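Local atomic coordinates of protein tudor (Drosophila melanogaster, PDB entry 4Q5W), a protein that is required in oogenesis for primordial germ cell formation and abdominal segmentation, and may act with Piwi proteins in piRNA-mediated transposon repression. Residues Tyr18-Glu23 with Ile82-Thr87; Thr44-Val49 with Leu69-Asp74; Val140-Val145 with Val154-Lys159. All coordinates share one frame; numbering follows the deposited sequence. Where two conformers were deposited one is given.

Contact 1: residues Tyr18-Glu23 with Ile82-Thr87; sequences YLQFSE and IDYGNT
The side-chain amide of Gln20 reaches from its strand to the turn of the Tudor core, where NE2 donates to Asp83 O at 2.8 Å. The oxygen lies near the plane of the amide, but the donor sits well above the carbonyl plane. Beyond CG the Gln20 chain runs extended, which carries NE2 over one face of the Tyr84 ring, 3.4 Å from CE2 and nearer the rim than the centre. Alongside, Gly85 lays its CA on the face of Tyr18, 3.5 Å from the ring centroid and almost on the ring normal, a CH-pi contact so close that any CB on Gly85 would clash with CG of Tyr18. With a serine in place of Tyr18, Gly85 CA would lose its aromatic face and the turn would probably be freer to shift. Tyr84 O is held by Thr9 OG1, while the Asp83 carboxylate pairs with Arg65. In sDMA-binding relatives the tyrosine of this DYGN turn lines the aromatic cage; Tyr84, which meets Tyr64, is probably its equivalent. The contact thus joins strand 16-21, hydrogen-bonded to strand 5-11, to the turn between strands 77-81 and 87-90, with Met28 of helix 25-37 packed against Gln20, Asp83 and Tyr84.

Contact 2: residues Thr44-Val49 with Leu69-Asp74; sequences TEKAAV and LEVLED
Val49 and Val71 meet through their CG2 methyls where the loop entering the Tudor sheet passes the end of strand 63-71, in the SH3-like Tudor core of this extended Tudor domain. A classic beta bulge marks that strand: Leu69 and Glu70 sit together opposite Lys78 of the next strand. The chain pieces run neither parallel nor properly antiparallel, heading 134° away from each other, and they are joined by packing and one water instead of strand pairing.

In the closer part, valine methyls lie against backbone carbonyls; the two CG2 methyls themselves meet only loosely, at 4.3 Å. Val71 CG2 lies against the loop backbone, 3.7 Å from Ala47 O and 4.1 Å from Val49 N. Val49 answers with its own branch: CG1 stands anti to the backbone N (chi1 169°) and CG2 beside it, and in this setting both methyls close on Leu69 O, CG2 at 3.6 Å. Even this half lies near the surface, since both valines remain exposed. The loop backbone has further partners: Ala47 N bonds to Tyr77 OH and Ala48 N to Asp51 OD2.

Toward solvent the fit slackens. The Lys46 chain bends at chi3 (74°) and crosses Val71, bringing NZ to 3.9 Å from CG1, but NZ makes no direct bond to the carbonyl of Leu72, just past the strand. Its ion pair with Asp75 is long and weak, and Glu73 is too distant for its carboxylate to touch. A water links the two sides: it accepts from Lys46 NZ at 2.7 Å and donates to Leu72 O at 2.5 Å, an unusually short length whose exact value is doubtful.

Contact 3: residues Val140-Val145 with Val154-Lys159; sequences VAVEFV and VRLTTK
Strands 140-144 and 154-158 run antiparallel, 156° between their directions, as a hairpin stitched by two hydrogen-bonded pairs: Ala141 with Thr157 and Glu143 with Arg155 each exchange both N-H to O bonds, the shorter being Ala141 N to Thr157 O and Arg155 N to Glu143 O, both 2.7 Å. Between these pairs, Leu156 CA also approaches Ala141 O.

One face is apolar. Val142 sets its branches apart, CG1 anti to the backbone N (chi1 -179°) and meeting Val154 CG1 at 3.8 Å, CG2 lying against Leu156 CD2 at 3.9 Å. Val154 CG1 also comes obliquely to the Phe144 ring, 3.5 Å from CD1.

The opposite face, with Ala141, Glu143, Arg155 and Thr157, is mixed and more exposed. Glu143 and Arg155 run alongside each other in the same direction, and OE2 forms a salt bridge to NH1; the modelled separation is implausibly short and Glu143 has two conformers, so its length is doubtful. Carboxylate and guanidinium planes stand 67° apart, so the two groups do not meet as a flat fork. Val145 CG2 sits 3.8 Å above the centre of the guanidinium.

The sheet continues on both sides: Val140 and Val142 bond to Ala6 and Thr4, and Val154 to Ser111. Val142 and Phe144 pack on Phe21 of strand 16-21, Leu156 on Ile8 and on Ile166 of helix 166-182; Val140 separately meets Leu19, Ile8 and Ile166.

In the fold
Contact 1 is the buried one, its centre about 5 Å from that of the chain, and it ties the Tudor core to the five-stranded sheet of the extended domain. Contact 3, partly buried, belongs to that same sheet: Leu19 and Phe21 of 18-23 pack onto Val140, Val142 and Phe144, so the strand whose Tyr18 and Gln20 serve contact 1 turns its other residues to the hairpin, whose Glu143-Arg155 side is more exposed. Contact 2 is a surface contact of the Tudor core, touching contact 1 where Thr87 CG2 packs on Leu69 CD1. The chemistry follows: side-chain amide and CH-pi inside, a ladder of backbone bonds in the hairpin, and methyl packing with a water bridge outside.

Contact 1: residues Tyr18-Glu23 with Ile82-Thr87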
loop_
_atom_site.group_PDB
_atom_site.type_symbol
_atom_site.label_atom_id
_atom_site.label_comp_id
_atom_site.label_asym_id
_atom_site.label_seq_id
_atom_site.Cartn_x
_atom_site.Cartn_y
_atom_site.Cartn_z
ATOM N N TYR A 18 2.564 -3.134 1.032
ATOM C CA TYR A 18 2.805 -2.598 -0.311
ATOM C C TYR A 18 3.937 -1.579 -0.299
ATOM O O TYR A 18 3.892 -0.624 0.473
ATOM C CB TYR A 18 1.535 -1.917 -0.835
ATOM C CG TYR A 18 0.431 -2.878 -1.214
ATOM C CD1 TYR A 18 -0.411 -3.416 -0.248
ATOM C CD2 TYR A 18 0.219 -3.225 -2.538
ATOM C CE1 TYR A 18 -1.428 -4.290 -0.593
ATOM C CE2 TYR A 18 -0.798 -4.101 -2.896
ATOM C CZ TYR A 18 -1.617 -4.627 -1.918
ATOM O OH TYR A 18 -2.626 -5.498 -2.272
ATOM N N LEU A 19 4.949 -1.777 -1.149
ATOM C CA LEU A 19 6.087 -0.864 -1.230
ATOM C C LEU A 19 6.384 -0.484 -2.661
ATOM O O LEU A 19 6.315 -1.324 -3.553
ATOM C CB LEU A 19 7.379 -1.518 -0.703
ATOM C CG LEU A 19 7.567 -1.781 0.781
ATOM C CD1 LEU A 19 6.743 -2.960 1.140
ATOM C CD2 LEU A 19 9.018 -2.039 1.112
ATOM N N GLN A 20 6.781 0.764 -2.868
ATOM C CA GLN A 20 7.268 1.186 -4.171
ATOM C C GLN A 20 8.781 1.295 -4.116
ATOM O O GLN A 20 9.316 2.136 -3.408
ATOM C CB GLN A 20 6.658 2.529 -4.550
ATOM C CG GLN A 20 5.140 2.472 -4.669
ATOM C CD GLN A 20 4.549 3.827 -4.974
ATOM O OE1 GLN A 20 5.234 4.849 -4.892
ATOM N NE2 GLN A 20 3.277 3.844 -5.357
ATOM N N PHE A 21 9.473 0.430 -4.853
ATOM C CA PHE A 21 10.935 0.447 -4.851
ATOM C C PHE A 21 11.453 1.619 -5.669
ATOM O O PHE A 21 10.824 2.017 -6.652
ATOM C CB PHE A 21 11.486 -0.886 -5.339
ATOM C CG PHE A 21 11.360 -1.972 -4.316
ATOM C CD1 PHE A 21 10.234 -2.766 -4.270
ATOM C CD2 PHE A 21 12.358 -2.169 -3.374
ATOM C CE1 PHE A 21 10.100 -3.754 -3.307
ATOM C CE2 PHE A 21 12.235 -3.163 -2.409
ATOM C CZ PHE A 21 11.106 -3.954 -2.381
ATOM N N SER A 22 12.586 2.179 -5.248
ATOM C CA SER A 22 13.053 3.463 -5.789
ATOM C C SER A 22 13.279 3.465 -7.295
ATOM O O SER A 22 13.161 4.511 -7.932
ATOM C CB SER A 22 14.306 3.970 -5.047
ATOM O OG SER A 22 15.458 3.192 -5.336
ATOM N N GLU A 23 13.592 2.298 -7.861
ATOM C CA GLU A 23 13.786 2.169 -9.311
ATOM C C GLU A 23 12.572 2.672 -10.097
ATOM O O GLU A 23 12.707 3.084 -11.251
ATOM C CB GLU A 23 14.066 0.712 -9.706
ATOM C CG GLU A 23 12.846 -0.191 -9.531
ATOM C CD GLU A 23 12.995 -1.588 -10.130
ATOM O OE1 GLU A 23 14.096 -1.936 -10.620
ATOM O OE2 GLU A 23 11.988 -2.341 -10.100
ATOM N N ILE A 82 -4.213 0.340 -7.517
ATOM C CA ILE A 82 -3.233 -0.716 -7.763
ATOM C C ILE A 82 -1.777 -0.304 -7.609
ATOM O O ILE A 82 -0.930 -1.134 -7.269
ATOM C CB ILE A 82 -3.425 -1.381 -9.136
ATOM C CG1 ILE A 82 -3.238 -0.363 -10.268
ATOM C CG2 ILE A 82 -4.790 -2.048 -9.202
ATOM C CD1 ILE A 82 -3.058 -1.012 -11.629
ATOM N N ASP A 83 -1.480 0.965 -7.851
ATOM C CA ASP A 83 -0.104 1.417 -7.758
ATOM C C ASP A 83 0.322 1.630 -6.317
ATOM O O ASP A 83 1.512 1.751 -6.046
ATOM C CB ASP A 83 0.122 2.671 -8.609
ATOM C CG ASP A 83 0.041 2.372 -10.098
ATOM O OD1 ASP A 83 0.532 1.291 -10.504
ATOM O OD2 ASP A 83 -0.515 3.200 -10.852
ATOM N N TYR A 84 -0.644 1.633 -5.399
ATOM C CA TYR A 84 -0.374 1.976 -3.995
ATOM C C TYR A 84 -0.785 0.891 -3.008
ATOM O O TYR A 84 -0.076 0.630 -2.018
ATOM C CB TYR A 84 -1.044 3.303 -3.624
ATOM C CG TYR A 84 -0.498 4.468 -4.410
ATOM C CD1 TYR A 84 -0.950 4.742 -5.701
ATOM C CD2 TYR A 84 0.499 5.273 -3.886
ATOM C CE1 TYR A 84 -0.435 5.801 -6.424
ATOM C CE2 TYR A 84 1.011 6.324 -4.605
ATOM C CZ TYR A 84 0.534 6.583 -5.878
ATOM O OH TYR A 84 1.050 7.641 -6.594
ATOM N N GLY A 85 -1.936 0.275 -3.252
ATOM C CA GLY A 85 -2.379 -0.834 -2.423
ATOM C C GLY A 85 -3.596 -0.581 -1.549
ATOM O O GLY A 85 -4.283 -1.528 -1.168
ATOM N N ASN A 86 -3.860 0.678 -1.218
ATOM C CA ASN A 86 -5.017 1.015 -0.400
ATOM C C ASN A 86 -6.315 0.865 -1.176
ATOM O O ASN A 86 -6.306 0.820 -2.408
ATOM C CB ASN A 86 -4.904 2.420 0.212
ATOM C CG ASN A 86 -4.753 3.507 -0.829
ATOM O OD1 ASN A 86 -3.857 3.450 -1.667
ATOM N ND2 ASN A 86 -5.640 4.499 -0.788
ATOM N N THR A 87 -7.421 0.762 -0.448
ATOM C CA THR A 87 -8.728 0.599 -1.070
ATOM C C THR A 87 -9.625 1.789 -0.759
ATOM O O THR A 87 -9.376 2.553 0.174
ATOM C CB THR A 87 -9.432 -0.696 -0.614
ATOM O OG1 THR A 87 -9.833 -0.587 0.759
ATOM C CG2 THR A 87 -8.530 -1.902 -0.796
#

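Contact 2: residues Thr44-Val49 with Leu69-Asp74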
loop_
_atom_site.group_PDB
_atom_site.type_symbol
_atom_site.label_atom_id
_atom_site.label_comp_id
_atom_site.label_asym_id
_atom_site.label_seq_id
_atom_site.Cartn_x
_atom_site.Cartn_y
_atom_site.Cartn_z
ATOM N N THR A 44 -19.481 4.107 -19.442
ATOM C CA THR A 44 -20.876 4.238 -19.873
ATOM C C THR A 44 -21.738 3.026 -19.492
ATOM O O THR A 44 -22.910 2.945 -19.871
ATOM C CB THR A 44 -20.981 4.457 -21.391
ATOM O OG1 THR A 44 -20.350 3.367 -22.073
ATOM C CG2 THR A 44 -20.308 5.764 -21.795
ATOM N N GLU A 45 -21.154 2.093 -18.746
ATOM C CA GLU A 45 -21.877 0.929 -18.250
ATOM C C GLU A 45 -21.151 0.379 -17.032
ATOM O O GLU A 45 -20.062 0.833 -16.706
ATOM C CB GLU A 45 -21.998 -0.144 -19.331
ATOM C CG GLU A 45 -20.667 -0.643 -19.862
ATOM C CD GLU A 45 -20.834 -1.674 -20.969
ATOM O OE1 GLU A 45 -21.535 -2.686 -20.748
ATOM O OE2 GLU A 45 -20.265 -1.467 -22.062
ATOM N N LYS A 46 -21.756 -0.587 -16.347
ATOM C CA LYS A 46 -21.169 -1.056 -15.090
ATOM C C LYS A 46 -19.930 -1.926 -15.297
ATOM O O LYS A 46 -19.803 -2.617 -16.309
ATOM C CB LYS A 46 -22.213 -1.782 -14.234
ATOM C CG LYS A 46 -23.359 -0.875 -13.785
ATOM C CD LYS A 46 -24.105 -1.440 -12.575
ATOM C CE LYS A 46 -23.279 -1.299 -11.299
ATOM N NZ LYS A 46 -24.041 -1.750 -10.099
ATOM N N ALA A 47 -19.004 -1.865 -14.344
ATOM C CA ALA A 47 -17.813 -2.706 -14.385
ATOM C C ALA A 47 -18.041 -3.986 -13.579
ATOM O O ALA A 47 -18.987 -4.073 -12.806
ATOM C CB ALA A 47 -16.619 -1.951 -13.846
ATOM N N ALA A 48 -17.179 -4.980 -13.777
ATOM C CA ALA A 48 -17.262 -6.230 -13.027
ATOM C C ALA A 48 -16.004 -6.387 -12.179
ATOM O O ALA A 48 -15.025 -5.691 -12.403
ATOM C CB ALA A 48 -17.426 -7.418 -13.980
ATOM N N VAL A 49 -16.052 -7.288 -11.202
ATOM C CA VAL A 49 -14.905 -7.557 -10.337
ATOM C C VAL A 49 -13.678 -7.852 -11.198
ATOM O O VAL A 49 -13.789 -8.525 -12.220
ATOM C CB VAL A 49 -15.207 -8.726 -9.388
ATOM C CG1 VAL A 49 -13.953 -9.186 -8.675
ATOM C CG2 VAL A 49 -16.278 -8.316 -8.379
ATOM N N LEU A 69 -12.717 -4.363 -6.814
ATOM C CA LEU A 69 -12.738 -5.442 -5.835
ATOM C C LEU A 69 -14.155 -5.968 -5.617
ATOM O O LEU A 69 -14.380 -7.182 -5.582
ATOM C CB LEU A 69 -12.160 -4.963 -4.508
ATOM C CG LEU A 69 -10.663 -4.645 -4.534
ATOM C CD1 LEU A 69 -10.214 -4.090 -3.201
ATOM C CD2 LEU A 69 -9.878 -5.903 -4.889
ATOM N N GLU A 70 -15.109 -5.052 -5.462
ATOM C CA GLU A 70 -16.492 -5.432 -5.207
ATOM C C GLU A 70 -17.475 -4.507 -5.918
ATOM O O GLU A 70 -17.281 -3.292 -5.963
ATOM C CB GLU A 70 -16.768 -5.432 -3.701
ATOM C CG GLU A 70 -18.114 -6.017 -3.305
ATOM C CD GLU A 70 -18.298 -6.090 -1.802
ATOM O OE1 GLU A 70 -17.372 -5.690 -1.068
ATOM O OE2 GLU A 70 -19.372 -6.543 -1.356
ATOM N N VAL A 71 -18.518 -5.100 -6.485
ATOM C CA VAL A 71 -19.610 -4.341 -7.072
ATOM C C VAL A 71 -20.643 -4.169 -5.963
ATOM O O VAL A 71 -21.250 -5.143 -5.510
ATOM C CB VAL A 71 -20.208 -5.075 -8.284
ATOM C CG1 VAL A 71 -21.375 -4.293 -8.870
ATOM C CG2 VAL A 71 -19.132 -5.281 -9.343
ATOM N N LEU A 72 -20.816 -2.933 -5.507
ATOM C CA LEU A 72 -21.677 -2.649 -4.361
ATOM C C LEU A 72 -23.067 -2.202 -4.787
ATOM O O LEU A 72 -23.324 -1.971 -5.967
ATOM C CB LEU A 72 -21.042 -1.571 -3.482
ATOM C CG LEU A 72 -19.679 -1.925 -2.895
ATOM C CD1 LEU A 72 -19.064 -0.721 -2.211
ATOM C CD2 LEU A 72 -19.824 -3.081 -1.923
ATOM N N GLU A 73 -23.963 -2.078 -3.815
ATOM C CA GLU A 73 -25.285 -1.528 -4.073
ATOM C C GLU A 73 -25.182 -0.028 -4.329
ATOM O O GLU A 73 -24.141 0.579 -4.071
ATOM C CB GLU A 73 -26.222 -1.807 -2.894
ATOM C CG GLU A 73 -26.439 -3.289 -2.605
ATOM C CD GLU A 73 -27.201 -4.015 -3.711
ATOM O OE1 GLU A 73 -27.816 -3.341 -4.570
ATOM O OE2 GLU A 73 -27.188 -5.265 -3.718
ATOM N N ASP A 74 -26.262 0.556 -4.846
ATOM C CA ASP A 74 -26.332 1.990 -5.134
ATOM C C ASP A 74 -25.276 2.445 -6.139
ATOM O O ASP A 74 -24.820 3.591 -6.108
ATOM C CB ASP A 74 -26.254 2.817 -3.844
ATOM C CG ASP A 74 -27.533 2.754 -3.031
ATOM O OD1 ASP A 74 -27.686 1.810 -2.227
ATOM O OD2 ASP A 74 -28.384 3.653 -3.194
HETATM O O HOH W 1 -22.374 -1.137 -8.078
#

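Contact 3: residues Val140-Val145 with Val154-Lys159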
loop_
_atom_site.group_PDB
_atom_site.type_symbol
_atom_site.label_atom_id
_atom_site.label_comp_id
_atom_site.label_asym_id
_atom_site.label_seq_id
_atom_site.Cartn_x
_atom_site.Cartn_y
_atom_site.Cartn_z
ATOM N N VAL A 140 11.997 3.392 3.713
ATOM C CA VAL A 140 12.673 2.272 4.350
ATOM C C VAL A 140 13.778 1.666 3.497
ATOM O O VAL A 140 13.718 1.663 2.262
ATOM C CB VAL A 140 11.693 1.126 4.700
ATOM C CG1 VAL A 140 10.790 1.523 5.848
ATOM C CG2 VAL A 140 10.857 0.721 3.471
ATOM N N ALA A 141 14.791 1.145 4.172
ATOM C CA ALA A 141 15.757 0.281 3.526
ATOM C C ALA A 141 15.222 -1.139 3.587
ATOM O O ALA A 141 14.626 -1.550 4.586
ATOM C CB ALA A 141 17.125 0.387 4.204
ATOM N N VAL A 142 15.419 -1.887 2.509
ATOM C CA VAL A 142 14.846 -3.221 2.412
ATOM C C VAL A 142 15.930 -4.270 2.182
ATOM O O VAL A 142 16.752 -4.140 1.280
ATOM C CB VAL A 142 13.826 -3.303 1.244
ATOM C CG1 VAL A 142 13.196 -4.702 1.160
ATOM C CG2 VAL A 142 12.774 -2.230 1.384
ATOM N N GLU A 143 15.960 -5.288 3.031
ATOM C CA GLU A 143 16.819 -6.445 2.823
ATOM C C GLU A 143 15.954 -7.695 2.682
ATOM O O GLU A 143 15.027 -7.890 3.470
ATOM C CB GLU A 143 17.778 -6.603 4.005
ATOM C CG GLU A 143 18.487 -7.943 4.065
ATOM C CD GLU A 143 19.476 -8.020 5.210
ATOM O OE1 GLU A 143 19.953 -6.949 5.648
ATOM O OE2 GLU A 143 19.774 -9.146 5.674
ATOM N N PHE A 144 16.260 -8.544 1.704
ATOM C CA PHE A 144 15.464 -9.755 1.494
ATOM C C PHE A 144 15.898 -10.961 2.321
ATOM O O PHE A 144 17.038 -11.404 2.251
ATOM C CB PHE A 144 15.384 -10.110 0.007
ATOM C CG PHE A 144 14.500 -9.184 -0.772
ATOM C CD1 PHE A 144 13.156 -9.455 -0.912
ATOM C CD2 PHE A 144 15.006 -8.024 -1.327
ATOM C CE1 PHE A 144 12.330 -8.595 -1.604
ATOM C CE2 PHE A 144 14.184 -7.160 -2.018
ATOM C CZ PHE A 144 12.849 -7.446 -2.155
ATOM N N VAL A 145 14.963 -11.491 3.104
ATOM C CA VAL A 145 15.207 -12.694 3.888
ATOM C C VAL A 145 14.901 -13.924 3.053
ATOM O O VAL A 145 15.679 -14.878 3.027
ATOM C CB VAL A 145 14.322 -12.745 5.143
ATOM C CG1 VAL A 145 14.662 -13.975 5.984
ATOM C CG2 VAL A 145 14.465 -11.464 5.960
ATOM N N VAL A 154 11.028 -9.834 4.133
ATOM C CA VAL A 154 12.049 -8.790 4.143
ATOM C C VAL A 154 12.300 -8.247 5.539
ATOM O O VAL A 154 11.475 -8.422 6.446
ATOM C CB VAL A 154 11.614 -7.588 3.294
ATOM C CG1 VAL A 154 11.459 -7.985 1.824
ATOM C CG2 VAL A 154 10.335 -7.006 3.848
ATOM N N ARG A 155 13.450 -7.596 5.701
ATOM C CA ARG A 155 13.754 -6.811 6.891
ATOM C C ARG A 155 13.710 -5.344 6.521
ATOM O O ARG A 155 14.328 -4.940 5.538
ATOM C CB ARG A 155 15.147 -7.123 7.419
ATOM C CG ARG A 155 15.271 -8.445 8.124
ATOM C CD ARG A 155 16.626 -8.539 8.788
ATOM N NE ARG A 155 17.007 -9.929 8.969
ATOM C CZ ARG A 155 17.648 -10.634 8.045
ATOM N NH1 ARG A 155 17.980 -10.067 6.895
ATOM N NH2 ARG A 155 17.959 -11.902 8.273
ATOM N N LEU A 156 12.992 -4.548 7.304
ATOM C CA LEU A 156 12.839 -3.129 7.004
ATOM C C LEU A 156 13.545 -2.273 8.044
ATOM O O LEU A 156 13.437 -2.527 9.242
ATOM C CB LEU A 156 11.356 -2.753 6.971
ATOM C CG LEU A 156 10.471 -3.590 6.043
ATOM C CD1 LEU A 156 9.010 -3.247 6.275
ATOM C CD2 LEU A 156 10.851 -3.360 4.593
ATOM N N THR A 157 14.272 -1.263 7.582
ATOM C CA THR A 157 14.971 -0.320 8.451
ATOM C C THR A 157 14.534 1.097 8.057
ATOM O O THR A 157 14.445 1.385 6.868
ATOM C CB THR A 157 16.502 -0.463 8.264
ATOM O OG1 THR A 157 16.886 -1.837 8.431
ATOM C CG2 THR A 157 17.258 0.382 9.263
ATOM N N THR A 158 14.266 1.973 9.025
ATOM C CA THR A 158 13.876 3.336 8.657
ATOM C C THR A 158 15.022 3.985 7.895
ATOM O O THR A 158 16.182 3.870 8.283
ATOM C CB THR A 158 13.496 4.205 9.870
ATOM O OG1 THR A 158 14.624 4.330 10.750
ATOM C CG2 THR A 158 12.321 3.589 10.620
ATOM N N LYS A 159 14.696 4.622 6.775
ATOM C CA LYS A 159 15.715 5.227 5.923
ATOM C C LYS A 159 16.057 6.614 6.445
ATOM O O LYS A 159 15.858 7.614 5.764
ATOM C CB LYS A 159 15.237 5.291 4.469
ATOM C CG LYS A 159 16.379 5.506 3.471
ATOM C CD LYS A 159 17.330 4.326 3.501
ATOM C CE LYS A 159 18.548 4.555 2.613
ATOM N NZ LYS A 159 19.584 3.496 2.835
#